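Local atomic coordinates of uncharacterized protein AsqI (Emericella nidulans, PDB entry 5YY3), a protein that catalyses the zinc-dependent ring contraction of 4'-methoxycyclopenin to 4'-methoxyviridicatin, with release of methyl isocyanate, in aspoquinolone biosynthesis. Residues R58-L63 with D119-Y124; D296-A301 with G328-A333; Q413-H418 with P634-T639. All coordinates share one frame; numbering follows the deposited sequence.

Contact 1: R58-L63 with D119-Y124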
loop_
_atom_site.group_PDB
_atom_site.type_symbol
_atom_site.label_atom_id
_atom_site.label_comp_id
_atom_site.label_asym_id
_atom_site.label_seq_id
_atom_site.Cartn_x
_atom_site.Cartn_y
_atom_site.Cartn_z
ATOM N N ARG A 58 29.938 -15.035 33.657
ATOM C CA ARG A 58 29.830 -15.139 32.196
ATOM C C ARG A 58 29.860 -16.596 31.738
ATOM O O ARG A 58 29.124 -16.982 30.831
ATOM C CB ARG A 58 30.950 -14.354 31.501
ATOM C CG ARG A 58 30.818 -12.841 31.593
ATOM C CD ARG A 58 32.076 -12.150 31.070
ATOM N NE ARG A 58 32.803 -11.460 32.136
ATOM C CZ ARG A 58 34.129 -11.359 32.198
ATOM N NH1 ARG A 58 34.883 -11.915 31.258
ATOM N NH2 ARG A 58 34.703 -10.714 33.207
ATOM N N GLY A 59 30.707 -17.402 32.366
ATOM C CA GLY A 59 30.772 -18.816 32.057
ATOM C C GLY A 59 29.456 -19.530 32.308
ATOM O O GLY A 59 29.027 -20.364 31.514
ATOM N N ILE A 60 28.812 -19.203 33.421
ATOM C CA ILE A 60 27.539 -19.824 33.782
ATOM C C ILE A 60 26.436 -19.406 32.799
ATOM O O ILE A 60 25.735 -20.249 32.247
ATOM C CB ILE A 60 27.126 -19.465 35.238
ATOM C CG1 ILE A 60 28.149 -20.030 36.232
ATOM C CG2 ILE A 60 25.725 -19.988 35.550
ATOM C CD1 ILE A 60 27.981 -19.539 37.654
ATOM N N PHE A 61 26.306 -18.102 32.565
ATOM C CA PHE A 61 25.295 -17.579 31.642
ATOM C C PHE A 61 25.457 -18.075 30.206
ATOM O O PHE A 61 24.517 -18.006 29.411
ATOM C CB PHE A 61 25.316 -16.056 31.666
ATOM C CG PHE A 61 24.450 -15.470 32.732
ATOM C CD1 PHE A 61 24.869 -15.463 34.051
ATOM C CD2 PHE A 61 23.212 -14.945 32.420
ATOM C CE1 PHE A 61 24.069 -14.928 35.047
ATOM C CE2 PHE A 61 22.405 -14.413 33.402
ATOM C CZ PHE A 61 22.832 -14.404 34.729
ATOM N N ALA A 62 26.643 -18.586 29.882
ATOM C CA ALA A 62 26.915 -19.095 28.542
ATOM C C ALA A 62 26.558 -20.576 28.388
ATOM O O ALA A 62 26.534 -21.105 27.270
ATOM C CB ALA A 62 28.380 -18.875 28.190
ATOM N N LEU A 63 26.290 -21.250 29.502
ATOM C CA LEU A 63 26.082 -22.690 29.466
ATOM C C LEU A 63 24.879 -23.113 28.622
ATOM O O LEU A 63 23.750 -22.704 28.890
ATOM C CB LEU A 63 25.935 -23.230 30.882
ATOM C CG LEU A 63 27.259 -23.335 31.634
ATOM C CD1 LEU A 63 27.030 -23.861 33.040
ATOM C CD2 LEU A 63 28.223 -24.238 30.861
ATOM N N ASP A 119 18.181 -17.757 34.964
ATOM C CA ASP A 119 17.131 -17.002 35.631
ATOM C C ASP A 119 17.408 -16.885 37.127
ATOM O O ASP A 119 17.248 -15.815 37.717
ATOM C CB ASP A 119 15.770 -17.653 35.397
ATOM C CG ASP A 119 15.124 -17.202 34.101
ATOM O OD1 ASP A 119 15.489 -16.106 33.620
ATOM O OD2 ASP A 119 14.242 -17.927 33.570
ATOM N N ALA A 120 17.832 -17.989 37.735
ATOM C CA ALA A 120 18.073 -18.030 39.175
ATOM C C ALA A 120 19.259 -17.143 39.544
ATOM O O ALA A 120 19.204 -16.364 40.497
ATOM C CB ALA A 120 18.306 -19.484 39.641
ATOM N N LEU A 121 20.325 -17.257 38.762
ATOM C CA LEU A 121 21.542 -16.514 39.012
ATOM C C LEU A 121 21.324 -15.032 38.777
ATOM O O LEU A 121 21.897 -14.191 39.481
ATOM C CB LEU A 121 22.667 -17.019 38.115
ATOM C CG LEU A 121 24.023 -16.401 38.410
ATOM C CD1 LEU A 121 24.314 -16.505 39.899
ATOM C CD2 LEU A 121 25.089 -17.093 37.590
ATOM N N GLY A 122 20.497 -14.724 37.778
ATOM C CA GLY A 122 20.193 -13.353 37.418
ATOM C C GLY A 122 19.557 -12.623 38.571
ATOM O O GLY A 122 20.023 -11.555 38.966
ATOM N N ILE A 123 18.486 -13.208 39.101
ATOM C CA ILE A 123 17.798 -12.702 40.286
ATOM C C ILE A 123 18.750 -12.610 41.467
ATOM O O ILE A 123 18.793 -11.605 42.175
ATOM C CB ILE A 123 16.613 -13.613 40.667
ATOM C CG1 ILE A 123 15.580 -13.615 39.546
ATOM C CG2 ILE A 123 15.986 -13.175 41.998
ATOM C CD1 ILE A 123 14.479 -14.622 39.741
ATOM N N TYR A 124 19.521 -13.672 41.665
ATOM C CA TYR A 124 20.462 -13.725 42.781
ATOM C C TYR A 124 21.427 -12.536 42.759
ATOM O O TYR A 124 21.501 -11.789 43.724
ATOM C CB TYR A 124 21.242 -15.043 42.761
ATOM C CG TYR A 124 22.409 -15.040 43.701
ATOM C CD1 TYR A 124 22.217 -15.085 45.074
ATOM C CD2 TYR A 124 23.713 -14.973 43.216
ATOM C CE1 TYR A 124 23.287 -15.079 45.944
ATOM C CE2 TYR A 124 24.798 -14.962 44.081
ATOM C CZ TYR A 124 24.576 -15.019 45.445
ATOM O OH TYR A 124 25.649 -15.004 46.304
#
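Phe61 and Leu121 mark the closest backbone approach between helix 53-61 and the middle of helix 114-127, their CA atoms 8.3 Å apart. Leu121 reaches across: with CG anti to the backbone N (chi1 -174°), its branched end is carried over to the other helix, and a single methyl, CD2, does most of the touching. Ile60 receives that methyl among three of its carbons, CB, CG2 and CD1, the nearest being CG2 at 3.6 Å from Leu121 CD2; the two side chains cross at about a right angle. Beside it comes the Phe61 ring, whose CE1 lies 3.5 Å from Leu121 CD2. One carbon further round, Phe61 CZ reaches the backbone of the opposite helix, 3.9 Å from Gly122 CA, which sits at the ring edge and in its plane. With no side chain on Gly122, the ring end comes right up to the main chain. Ile101 and Leu108 of helix 97-109 also touch Ile60, while Pro139 packs on Phe61. This is buried apolar helix-helix packing, joining helix 53-61, the first modelled helix, to helix 114-127 in the alpha-helical part of this tyrosinase-family, hemocyanin-like fold.

Contact 2: D296-A301 with G328-A333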
loop_
_atom_site.group_PDB
_atom_site.type_symbol
_atom_site.label_atom_id
_atom_site.label_comp_id
_atom_site.label_asym_id
_atom_site.label_seq_id
_atom_site.Cartn_x
_atom_site.Cartn_y
_atom_site.Cartn_z
ATOM N N ASP A 296 -12.976 -13.033 34.670
ATOM C CA ASP A 296 -14.347 -12.638 34.993
ATOM C C ASP A 296 -14.459 -12.247 36.456
ATOM O O ASP A 296 -15.212 -11.341 36.816
ATOM C CB ASP A 296 -15.334 -13.771 34.712
ATOM C CG ASP A 296 -15.509 -14.046 33.250
ATOM O OD1 ASP A 296 -15.093 -13.188 32.435
ATOM O OD2 ASP A 296 -16.082 -15.116 32.918
ATOM N N ASN A 297 -13.716 -12.955 37.302
ATOM C CA ASN A 297 -13.808 -12.733 38.733
ATOM C C ASN A 297 -13.083 -11.446 39.121
ATOM O O ASN A 297 -13.575 -10.677 39.950
ATOM C CB ASN A 297 -13.255 -13.938 39.500
ATOM C CG ASN A 297 -14.165 -15.154 39.412
ATOM O OD1 ASN A 297 -15.343 -15.037 39.082
ATOM N ND2 ASN A 297 -13.624 -16.324 39.723
ATOM N N ILE A 298 -11.929 -11.198 38.501
ATOM C CA ILE A 298 -11.210 -9.941 38.710
ATOM C C ILE A 298 -12.035 -8.772 38.169
ATOM O O ILE A 298 -12.057 -7.690 38.768
ATOM C CB ILE A 298 -9.814 -9.978 38.060
ATOM C CG1 ILE A 298 -9.000 -11.110 38.679
ATOM C CG2 ILE A 298 -9.085 -8.633 38.232
ATOM C CD1 ILE A 298 -7.627 -11.264 38.106
ATOM N N TYR A 299 -12.741 -8.987 37.056
ATOM C CA TYR A 299 -13.629 -7.946 36.533
ATOM C C TYR A 299 -14.706 -7.605 37.561
ATOM O O TYR A 299 -14.943 -6.432 37.893
ATOM C CB TYR A 299 -14.300 -8.385 35.236
ATOM C CG TYR A 299 -13.446 -8.341 33.975
ATOM C CD1 TYR A 299 -12.180 -7.768 33.966
ATOM C CD2 TYR A 299 -13.929 -8.874 32.786
ATOM C CE1 TYR A 299 -11.412 -7.741 32.801
ATOM C CE2 TYR A 299 -13.183 -8.836 31.630
ATOM C CZ TYR A 299 -11.927 -8.269 31.637
ATOM O OH TYR A 299 -11.199 -8.261 30.465
ATOM N N ALA A 300 -15.346 -8.655 38.066
ATOM C CA ALA A 300 -16.477 -8.534 38.981
ATOM C C ALA A 300 -16.068 -7.866 40.289
ATOM O O ALA A 300 -16.782 -7.007 40.818
ATOM C CB ALA A 300 -17.081 -9.918 39.247
ATOM N N ALA A 301 -14.912 -8.276 40.800
ATOM C CA ALA A 301 -14.348 -7.722 42.023
ATOM C C ALA A 301 -14.069 -6.220 41.915
ATOM O O ALA A 301 -14.328 -5.467 42.846
ATOM C CB ALA A 301 -13.071 -8.460 42.380
ATOM N N GLY A 328 -3.074 -4.955 40.224
ATOM C CA GLY A 328 -1.828 -5.370 39.604
ATOM C C GLY A 328 -1.225 -6.562 40.312
ATOM O O GLY A 328 -0.781 -7.522 39.667
ATOM N N GLY A 329 -1.215 -6.508 41.644
ATOM C CA GLY A 329 -0.671 -7.588 42.449
ATOM C C GLY A 329 -1.380 -8.921 42.237
ATOM O O GLY A 329 -0.741 -9.962 42.083
ATOM N N ILE A 330 -2.707 -8.898 42.220
ATOM C CA ILE A 330 -3.458 -10.125 42.045
ATOM C C ILE A 330 -3.268 -10.701 40.634
ATOM O O ILE A 330 -3.078 -11.911 40.479
ATOM C CB ILE A 330 -4.937 -9.887 42.369
ATOM C CG1 ILE A 330 -5.086 -9.803 43.891
ATOM C CG2 ILE A 330 -5.821 -10.991 41.764
ATOM C CD1 ILE A 330 -6.448 -9.399 44.386
ATOM N N LEU A 331 -3.292 -9.841 39.615
ATOM C CA LEU A 331 -2.993 -10.250 38.236
ATOM C C LEU A 331 -1.673 -11.014 38.152
ATOM O O LEU A 331 -1.540 -11.948 37.360
ATOM C CB LEU A 331 -2.938 -9.031 37.303
ATOM C CG LEU A 331 -4.296 -8.467 36.870
ATOM C CD1 LEU A 331 -4.155 -7.117 36.171
ATOM C CD2 LEU A 331 -5.053 -9.483 35.999
ATOM N N ASP A 332 -0.709 -10.623 38.985
ATOM C CA ASP A 332 0.610 -11.244 38.962
ATOM C C ASP A 332 0.794 -12.246 40.105
ATOM O O ASP A 332 1.923 -12.657 40.393
ATOM C CB ASP A 332 1.688 -10.164 39.016
ATOM C CG ASP A 332 3.067 -10.684 38.655
ATOM O OD1 ASP A 332 3.229 -11.287 37.565
ATOM O OD2 ASP A 332 3.999 -10.486 39.467
ATOM N N ALA A 333 -0.320 -12.643 40.734
ATOM C CA ALA A 333 -0.353 -13.651 41.827
ATOM C C ALA A 333 0.627 -13.378 42.964
ATOM O O ALA A 333 1.297 -14.281 43.467
ATOM C CB ALA A 333 -0.100 -15.047 41.284
#
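Two helices of the hemocyanin-type, copper-domain-like region meet here, the one that in this enzyme carries zinc: helix 288-304 packs on the last turn of helix 323-331, which finishes in a Schellman motif. The closest backbone pair is Ile298 and Leu331, with CA atoms 8.2 Å apart, so between these segments it is side chains that touch. Within 296-301 the contact is made by Ile298. Its CG1 branch stands beside the backbone N (chi1 -60°) and runs on extended through chi2 of 179°, which delivers CD1 as the atom that touches 328-333. That methyl has a neighbour from each of two consecutive residues. Leu331 crosses it obliquely and brings CD2 to 3.8 Å from Ile298 CD1. Ile330 slides past in the opposite direction, and its shorter branch makes the looser approach, CG2 lying 4.1 Å from Ile298 CD1.

The surroundings are aromatic: Tyr403 of helix 391-410 touches both Ile298 and Leu331, whereas Tyr352 and Phe307 touch Ile298 and Ile330. On another side of helix 288-304, Asp296 OD2 forms a salt bridge with Arg303 of the second subunit, so this helix also takes part in the assembly. Just beyond the packed residues the second helix stops. Asp332 leaves helical geometry, OD2 hydrogen-bonded to Tyr193 OH and OD1 to Asn357 ND2. Ala333, the C-prime residue, takes a positive phi of 51°; its N donates to Ile330 O at 2.9 Å, and the N of the next residue bonds to Gly329 O.

Contact 3: Q413-H418 with P634-T639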
loop_
_atom_site.group_PDB
_atom_site.type_symbol
_atom_site.label_atom_id
_atom_site.label_comp_id
_atom_site.label_asym_id
_atom_site.label_seq_id
_atom_site.Cartn_x
_atom_site.Cartn_y
_atom_site.Cartn_z
ATOM N N GLN A 413 -9.391 10.804 41.225
ATOM C CA GLN A 413 -8.607 11.578 42.186
ATOM C C GLN A 413 -8.723 13.055 41.868
ATOM O O GLN A 413 -8.874 13.442 40.706
ATOM C CB GLN A 413 -7.134 11.142 42.194
ATOM C CG GLN A 413 -6.420 11.254 40.850
ATOM C CD GLN A 413 -5.027 10.638 40.863
ATOM O OE1 GLN A 413 -4.549 10.188 41.898
ATOM N NE2 GLN A 413 -4.386 10.585 39.694
ATOM N N ASP A 414 -8.677 13.868 42.919
ATOM C CA ASP A 414 -8.738 15.324 42.818
ATOM C C ASP A 414 -7.437 15.878 42.227
ATOM O O ASP A 414 -6.367 15.713 42.816
ATOM C CB ASP A 414 -8.981 15.920 44.204
ATOM C CG ASP A 414 -9.370 17.378 44.155
ATOM O OD1 ASP A 414 -8.916 18.099 43.240
ATOM O OD2 ASP A 414 -10.139 17.808 45.039
ATOM N N ILE A 415 -7.521 16.556 41.086
ATOM C CA ILE A 415 -6.314 17.010 40.406
ATOM C C ILE A 415 -5.638 18.158 41.164
ATOM O O ILE A 415 -4.462 18.455 40.925
ATOM C CB ILE A 415 -6.612 17.457 38.940
ATOM C CG1 ILE A 415 -5.354 17.342 38.090
ATOM C CG2 ILE A 415 -7.128 18.887 38.875
ATOM C CD1 ILE A 415 -4.718 15.979 38.149
ATOM N N THR A 416 -6.378 18.795 42.076
ATOM C CA THR A 416 -5.836 19.882 42.895
ATOM C C THR A 416 -5.282 19.379 44.234
ATOM O O THR A 416 -4.500 20.070 44.877
ATOM C CB THR A 416 -6.894 20.953 43.204
ATOM O OG1 THR A 416 -7.885 20.394 44.072
ATOM C CG2 THR A 416 -7.566 21.465 41.939
ATOM N N ALA A 417 -5.681 18.174 44.637
ATOM C CA ALA A 417 -5.382 17.629 45.969
ATOM C C ALA A 417 -3.921 17.742 46.437
ATOM O O ALA A 417 -3.663 17.869 47.628
ATOM C CB ALA A 417 -5.811 16.180 46.024
ATOM N N HIS A 418 -2.961 17.689 45.523
ATOM C CA HIS A 418 -1.564 17.786 45.934
ATOM C C HIS A 418 -0.809 18.850 45.123
ATOM O O HIS A 418 0.387 18.701 44.853
ATOM C CB HIS A 418 -0.878 16.423 45.805
ATOM C CG HIS A 418 -1.565 15.322 46.555
ATOM N ND1 HIS A 418 -1.339 15.078 47.893
ATOM C CD2 HIS A 418 -2.464 14.387 46.150
ATOM C CE1 HIS A 418 -2.069 14.044 48.280
ATOM N NE2 HIS A 418 -2.760 13.611 47.242
ATOM N N PRO A 634 -3.290 26.857 37.965
ATOM C CA PRO A 634 -2.057 27.584 37.632
ATOM C C PRO A 634 -0.816 26.724 37.832
ATOM O O PRO A 634 0.254 27.053 37.319
ATOM C CB PRO A 634 -2.069 28.777 38.611
ATOM C CG PRO A 634 -3.453 28.767 39.258
ATOM C CD PRO A 634 -3.907 27.346 39.213
ATOM N N PHE A 635 -0.977 25.638 38.581
ATOM C CA PHE A 635 0.086 24.663 38.855
ATOM C C PHE A 635 0.192 23.576 37.743
ATOM O O PHE A 635 0.943 22.598 37.873
ATOM C CB PHE A 635 -0.171 24.003 40.227
ATOM C CG PHE A 635 -1.477 23.263 40.288
ATOM C CD1 PHE A 635 -2.670 23.952 40.463
ATOM C CD2 PHE A 635 -1.520 21.889 40.117
ATOM C CE1 PHE A 635 -3.882 23.282 40.484
ATOM C CE2 PHE A 635 -2.720 21.214 40.131
ATOM C CZ PHE A 635 -3.906 21.910 40.319
ATOM N N ILE A 636 -0.586 23.752 36.677
ATOM C CA ILE A 636 -0.514 22.916 35.475
ATOM C C ILE A 636 -0.284 23.833 34.287
ATOM O O ILE A 636 -0.832 24.943 34.231
ATOM C CB ILE A 636 -1.812 22.084 35.234
ATOM C CG1 ILE A 636 -1.955 20.962 36.273
ATOM C CG2 ILE A 636 -1.830 21.487 33.822
ATOM C CD1 ILE A 636 -3.377 20.374 36.371
ATOM N N THR A 637 0.543 23.390 33.349
ATOM C CA THR A 637 0.678 24.101 32.090
ATOM C C THR A 637 0.898 23.092 30.963
ATOM O O THR A 637 1.261 21.939 31.207
ATOM C CB THR A 637 1.827 25.115 32.132
ATOM O OG1 THR A 637 1.663 26.068 31.068
ATOM C CG2 THR A 637 3.178 24.418 32.007
ATOM N N SER A 638 0.658 23.519 29.732
ATOM C CA SER A 638 0.787 22.616 28.598
ATOM C C SER A 638 1.109 23.401 27.356
ATOM O O SER A 638 0.845 24.605 27.280
ATOM C CB SER A 638 -0.489 21.788 28.392
ATOM O OG SER A 638 -1.555 22.607 27.972
ATOM N N THR A 639 1.696 22.715 26.384
ATOM C CA THR A 639 2.176 23.369 25.187
ATOM C C THR A 639 2.265 22.348 24.064
ATOM O O THR A 639 2.499 21.165 24.309
ATOM C CB THR A 639 3.545 24.040 25.433
ATOM O OG1 THR A 639 3.860 24.911 24.341
ATOM C CG2 THR A 639 4.632 22.997 25.542
#
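Phe635 has its ring folded between its own backbone N and carbonyl carbon (chi1 61°), and from there it points at the backbone of Ile415 and Thr416. Ile415 has CG1 anti to the backbone N (chi1 -155°), which places CG1 against Ile636. The ring meets main chain first: Phe635 CE2 lies 3.4 Å from Ile415 O, which sits at the ring edge near its plane, where the ring hydrogens carry a slight positive charge. At the neighbouring corner, Phe635 CZ is 3.8 Å from Thr416 CA, with the Thr416 methyl CG2 only a little further off. The aliphatic part of the contact is a single methyl against a methylene, Ile636 CD1 to Ile415 CG1 at 4.0 Å, in side chains that cross at about a right angle.

This joins the connection between helix 391-410 and strand 422-431 to the residue before strand 636-644 and the strand's first residue; the strand runs between 443-449 and 571-580 in the sheet of the hemocyanin-type, Ig-like part. Ile578 of strand 571-580 packs on both Phe635 and Ile636. The connecting chain is shaped by an Asx turn. Asp414 OD1 accepts from Thr416 N at 2.9 Å, with an N-H...O angle of 155°, on the anti side but tilted out of the carboxylate plane. Thr416 OG1 donates to the same oxygen, Asp414 OD1, at 2.6 Å, coming from above that plane on the same face. Gln612 NE2 is a further partner of that oxygen, and Gln612 OE1 accepts from Ile415 N, tying the turn to helix 611-614.

In the fold
The three contacts follow one another along the chain without overlap. Contacts 1 and 2 both belong to the helical part and each come near a zinc ligand: Gly122 in contact 1 is about 9 Å from the side chain of His190, and the side chain of Leu331 in contact 2 is about 9 Å from that of His218. Their centres are 32 Å apart, with nearest atoms about 11 Å apart. Contact 3 is where the chain passes from the helical part to the beta sheet, away from the zinc ligands, its centre 31 Å from that of contact 2 and 46 Å from that of contact 1, on the opposite side of the chain's centre from contact 1.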